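Side-chain contacts in D-glycerate 3-kinase (Cryptococcus neoformans var. grubii serotype A, PDB 6CKG), which probably phosphorylates D-glycerate at its 3-hydroxyl, using ATP: residues 65-68 / 69-73; 116-119 / 120-123. All blocks are in the same frame, centred on the assembly; numbering follows the deposited sequence.

Interactions 1 and 2 are both local contacts within one turn or so of a helix, and both carry a leucine-proline pair. Their centres lie 26 Å apart and their nearest atoms about 16 Å apart, so they do not touch. In interaction 1 the proline, P68, sits inside helix 63-75, and a water bridges a backbone pair there. In interaction 2 the proline, P119, sits in the first turn of helix 118-129, and D117 is its N-cap. Helix 63-75 follows the P-loop, the probable nucleotide-phosphate site. In interaction 2 the N-cap residue also reaches outside its own segments, to R163 on strand 162-171.

Interaction 1: 65-68 / 69-73; sequences GLLP and DYLEK
L71 N donates to L67 O at 3.0 Å, with an N-H...O angle of 165°. E72 N to P68 O is equally short at 3.0 Å. Y70 N to L66 O is longer at 3.2 Å and more bent, at 151°. These are regular i to i+4 helix bonds. One turn is different. Water 1 donates to G65 O at 2.6 Å and accepts from D69 N at 2.9 Å. It thus bridges the two backbone groups that would pair directly in an unbroken helix. P68 lies just before D69 and has no N-H to give to the turn before it, so the helix is kinked here. The water sits one residue after the missing N-H, so the kink and the opened G65-D69 pair are adjacent and probably related.

The packing is carried by L67 and L71. Their side chains cross at an angle, and their CD1 atoms meet at 3.7 Å. L67 has CG anti to its backbone N (chi1 178°), which sets CG beside the carbonyl carbon. Its CD1 leans toward L71, whose own CD1 reaches back to meet it. The CG of L71 also rests 3.5 Å from L67 O. The CG of E72 lies 3.2 Å from P68 O, and its OE2 is hydrogen-bonded to L79 N. L67 and L71 face helix 19-38, through T24 and A25. P68 and L71 reach L79, at the start of strand 79-83.

Helix 63-75 follows strand 48-53 and the glycine-rich P-loop ending in GKS. This is the strand, P-loop and helix unit of P-loop kinases, with a water-bridged proline kink in its helix.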
# COMPACT_ATOMS: atom_id res chain seq x y z
N GLY A 65 -4.46 -5.80 -10.16
CA GLY A 65 -3.99 -6.25 -11.45
C GLY A 65 -5.07 -6.36 -12.50
O GLY A 65 -4.81 -6.15 -13.68
N LEU A 66 -6.30 -6.68 -12.09
CA LEU A 66 -7.44 -6.86 -12.98
C LEU A 66 -8.33 -5.63 -13.09
O LEU A 66 -8.89 -5.38 -14.15
CB LEU A 66 -8.31 -8.03 -12.50
CG LEU A 66 -7.62 -9.39 -12.43
CD1 LEU A 66 -8.48 -10.37 -11.65
CD2 LEU A 66 -7.33 -9.90 -13.83
N LEU A 67 -8.47 -4.87 -12.00
CA LEU A 67 -9.44 -3.78 -11.98
C LEU A 67 -9.21 -2.71 -13.04
O LEU A 67 -10.20 -2.27 -13.63
CB LEU A 67 -9.46 -3.15 -10.58
CG LEU A 67 -10.39 -1.95 -10.35
CD1 LEU A 67 -11.85 -2.35 -10.54
CD2 LEU A 67 -10.17 -1.37 -8.95
N PRO A 68 -7.98 -2.24 -13.30
CA PRO A 68 -7.82 -1.23 -14.37
C PRO A 68 -8.34 -1.66 -15.72
O PRO A 68 -9.09 -0.91 -16.36
CB PRO A 68 -6.30 -0.99 -14.40
CG PRO A 68 -5.83 -1.36 -13.03
CD PRO A 68 -6.70 -2.50 -12.60
N ASP A 69 -7.96 -2.85 -16.20
CA ASP A 69 -8.41 -3.27 -17.53
C ASP A 69 -9.91 -3.51 -17.56
O ASP A 69 -10.54 -3.37 -18.62
CB ASP A 69 -7.67 -4.53 -17.97
CG ASP A 69 -6.20 -4.29 -18.24
OD1 ASP A 69 -5.84 -3.16 -18.65
OD2 ASP A 69 -5.40 -5.22 -18.03
N TYR A 70 -10.49 -3.87 -16.43
CA TYR A 70 -11.94 -4.05 -16.34
C TYR A 70 -12.66 -2.72 -16.49
O TYR A 70 -13.63 -2.60 -17.26
CB TYR A 70 -12.27 -4.72 -15.01
CG TYR A 70 -13.68 -5.20 -14.86
CD1 TYR A 70 -14.66 -4.38 -14.31
CD2 TYR A 70 -14.04 -6.49 -15.23
CE1 TYR A 70 -15.96 -4.82 -14.16
CE2 TYR A 70 -15.35 -6.93 -15.08
CZ TYR A 70 -16.30 -6.09 -14.55
OH TYR A 70 -17.59 -6.53 -14.40
N LEU A 71 -12.20 -1.69 -15.76
CA LEU A 71 -12.84 -0.37 -15.85
C LEU A 71 -12.64 0.26 -17.22
O LEU A 71 -13.57 0.90 -17.75
CB LEU A 71 -12.29 0.54 -14.75
CG LEU A 71 -12.74 0.14 -13.33
CD1 LEU A 71 -12.07 0.97 -12.23
CD2 LEU A 71 -14.25 0.21 -13.22
N GLU A 72 -11.46 0.09 -17.82
CA GLU A 72 -11.20 0.67 -19.13
C GLU A 72 -12.02 -0.03 -20.20
O GLU A 72 -12.60 0.62 -21.08
CB GLU A 72 -9.71 0.61 -19.48
CG GLU A 72 -8.78 1.38 -18.52
CD GLU A 72 -7.39 1.67 -19.09
OE1 GLU A 72 -6.86 0.81 -19.83
OE2 GLU A 72 -6.84 2.76 -18.79
N LYS A 73 -12.12 -1.35 -20.12
CA LYS A 73 -12.77 -2.09 -21.19
C LYS A 73 -14.29 -2.01 -21.09
O LYS A 73 -14.96 -1.78 -22.10
CB LYS A 73 -12.33 -3.56 -21.18
CG LYS A 73 -12.98 -4.39 -22.27
CD LYS A 73 -12.86 -5.88 -21.99
CE LYS A 73 -13.71 -6.70 -22.94
NZ LYS A 73 -13.20 -6.65 -24.34
O HOH W 1 -5.57 -4.27 -15.28

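Interaction 2: 116-119 / 120-123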
# COMPACT_ATOMS: atom_id res chain seq x y z
N HIS A 116 10.55 4.67 1.60
CA HIS A 116 9.94 5.17 0.37
C HIS A 116 10.38 6.60 0.13
O HIS A 116 10.70 7.34 1.06
CB HIS A 116 8.40 5.09 0.43
CG HIS A 116 7.89 3.72 0.73
ND1 HIS A 116 7.56 3.31 2.00
CD2 HIS A 116 7.71 2.64 -0.07
CE1 HIS A 116 7.19 2.04 1.97
NE2 HIS A 116 7.28 1.61 0.73
N ASP A 117 10.42 6.97 -1.15
CA ASP A 117 10.84 8.30 -1.58
C ASP A 117 9.61 9.19 -1.52
O ASP A 117 8.82 9.25 -2.47
CB ASP A 117 11.45 8.23 -2.97
CG ASP A 117 12.04 9.54 -3.43
OD1 ASP A 117 11.60 10.62 -2.99
OD2 ASP A 117 12.95 9.47 -4.27
N LEU A 118 9.44 9.88 -0.41
CA LEU A 118 8.21 10.65 -0.22
C LEU A 118 8.13 11.88 -1.12
O LEU A 118 7.03 12.19 -1.61
CB LEU A 118 8.04 11.04 1.26
CG LEU A 118 7.71 9.85 2.16
CD1 LEU A 118 7.77 10.27 3.64
CD2 LEU A 118 6.34 9.30 1.83
N PRO A 119 9.22 12.62 -1.38
CA PRO A 119 9.13 13.68 -2.41
C PRO A 119 8.63 13.18 -3.75
O PRO A 119 7.80 13.86 -4.38
CB PRO A 119 10.57 14.20 -2.50
CG PRO A 119 11.11 13.99 -1.10
CD PRO A 119 10.51 12.68 -0.66
N LEU A 120 9.08 12.00 -4.19
CA LEU A 120 8.66 11.48 -5.50
C LEU A 120 7.20 11.05 -5.47
O LEU A 120 6.45 11.30 -6.42
CB LEU A 120 9.56 10.31 -5.92
CG LEU A 120 9.35 9.75 -7.33
CD1 LEU A 120 9.54 10.84 -8.38
CD2 LEU A 120 10.27 8.57 -7.61
N LEU A 121 6.78 10.36 -4.41
CA LEU A 121 5.37 10.02 -4.22
C LEU A 121 4.49 11.25 -4.29
O LEU A 121 3.48 11.28 -5.00
CB LEU A 121 5.19 9.30 -2.88
CG LEU A 121 5.47 7.81 -2.92
CD1 LEU A 121 5.77 7.28 -1.51
CD2 LEU A 121 4.27 7.11 -3.54
N GLU A 122 4.85 12.29 -3.53
CA GLU A 122 4.05 13.51 -3.53
C GLU A 122 4.06 14.19 -4.89
O GLU A 122 3.01 14.63 -5.37
CB GLU A 122 4.53 14.46 -2.44
CG GLU A 122 4.33 13.93 -1.05
CD GLU A 122 4.69 14.94 0.02
OE1 GLU A 122 4.54 16.16 -0.23
OE2 GLU A 122 5.13 14.51 1.11
N GLN A 123 5.24 14.27 -5.52
CA GLN A 123 5.32 14.87 -6.85
C GLN A 123 4.44 14.12 -7.85
O GLN A 123 3.71 14.73 -8.64
CB GLN A 123 6.78 14.92 -7.34
CG GLN A 123 6.95 15.52 -8.75
CD GLN A 123 8.40 15.47 -9.28
OE1 GLN A 123 9.13 14.51 -9.05
NE2 GLN A 123 8.80 16.52 -9.99
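The first helical turn is closed by L121 N, which donates to D117 O at 3.0 Å and 172°, nearly straight. E122 N to L118 O (2.9 Å) and Q123 N to P119 O (2.8 Å) continue the i to i+4 pattern. D117 is the N-cap. The chain arrives extended through H116 and turns helical at L118. P119 is the second helical residue. Its missing N-H breaks no bond of the helix, because N-H groups of the first turn have no backbone carbonyl of a preceding turn to pair with.

The D117 carboxylate supplies the capping bond. Its OD1 accepts from L120 N at 3.1 Å. The donor comes from well above the carboxylate plane, 57° out of it. D117 has CG anti to its backbone N (chi1 -174°), which carries the carboxylate forward alongside the first turn, toward L120 N. The group also lies against L120 CB, 3.6 Å from D117 CG. The other oxygen, OD2, makes a salt bridge with R163 of strand 162-171. The two oxygens have different partners, which probably fixes the group's rotation.

On another side of the helix, L121 CD1 packs on two neighbours. It meets L118 CD2 and H116 CB, each at 3.9 Å. H116 ND1 and Y238 OH are hydrogen-bonded, while L121 also touches F87 in a loop and L241 of helix 239-242. The CG of E122 lies 3.3 Å from L118 O.

The arrangement is a classic aspartate N-cap with proline in the first turn, and it starts helix 118-129.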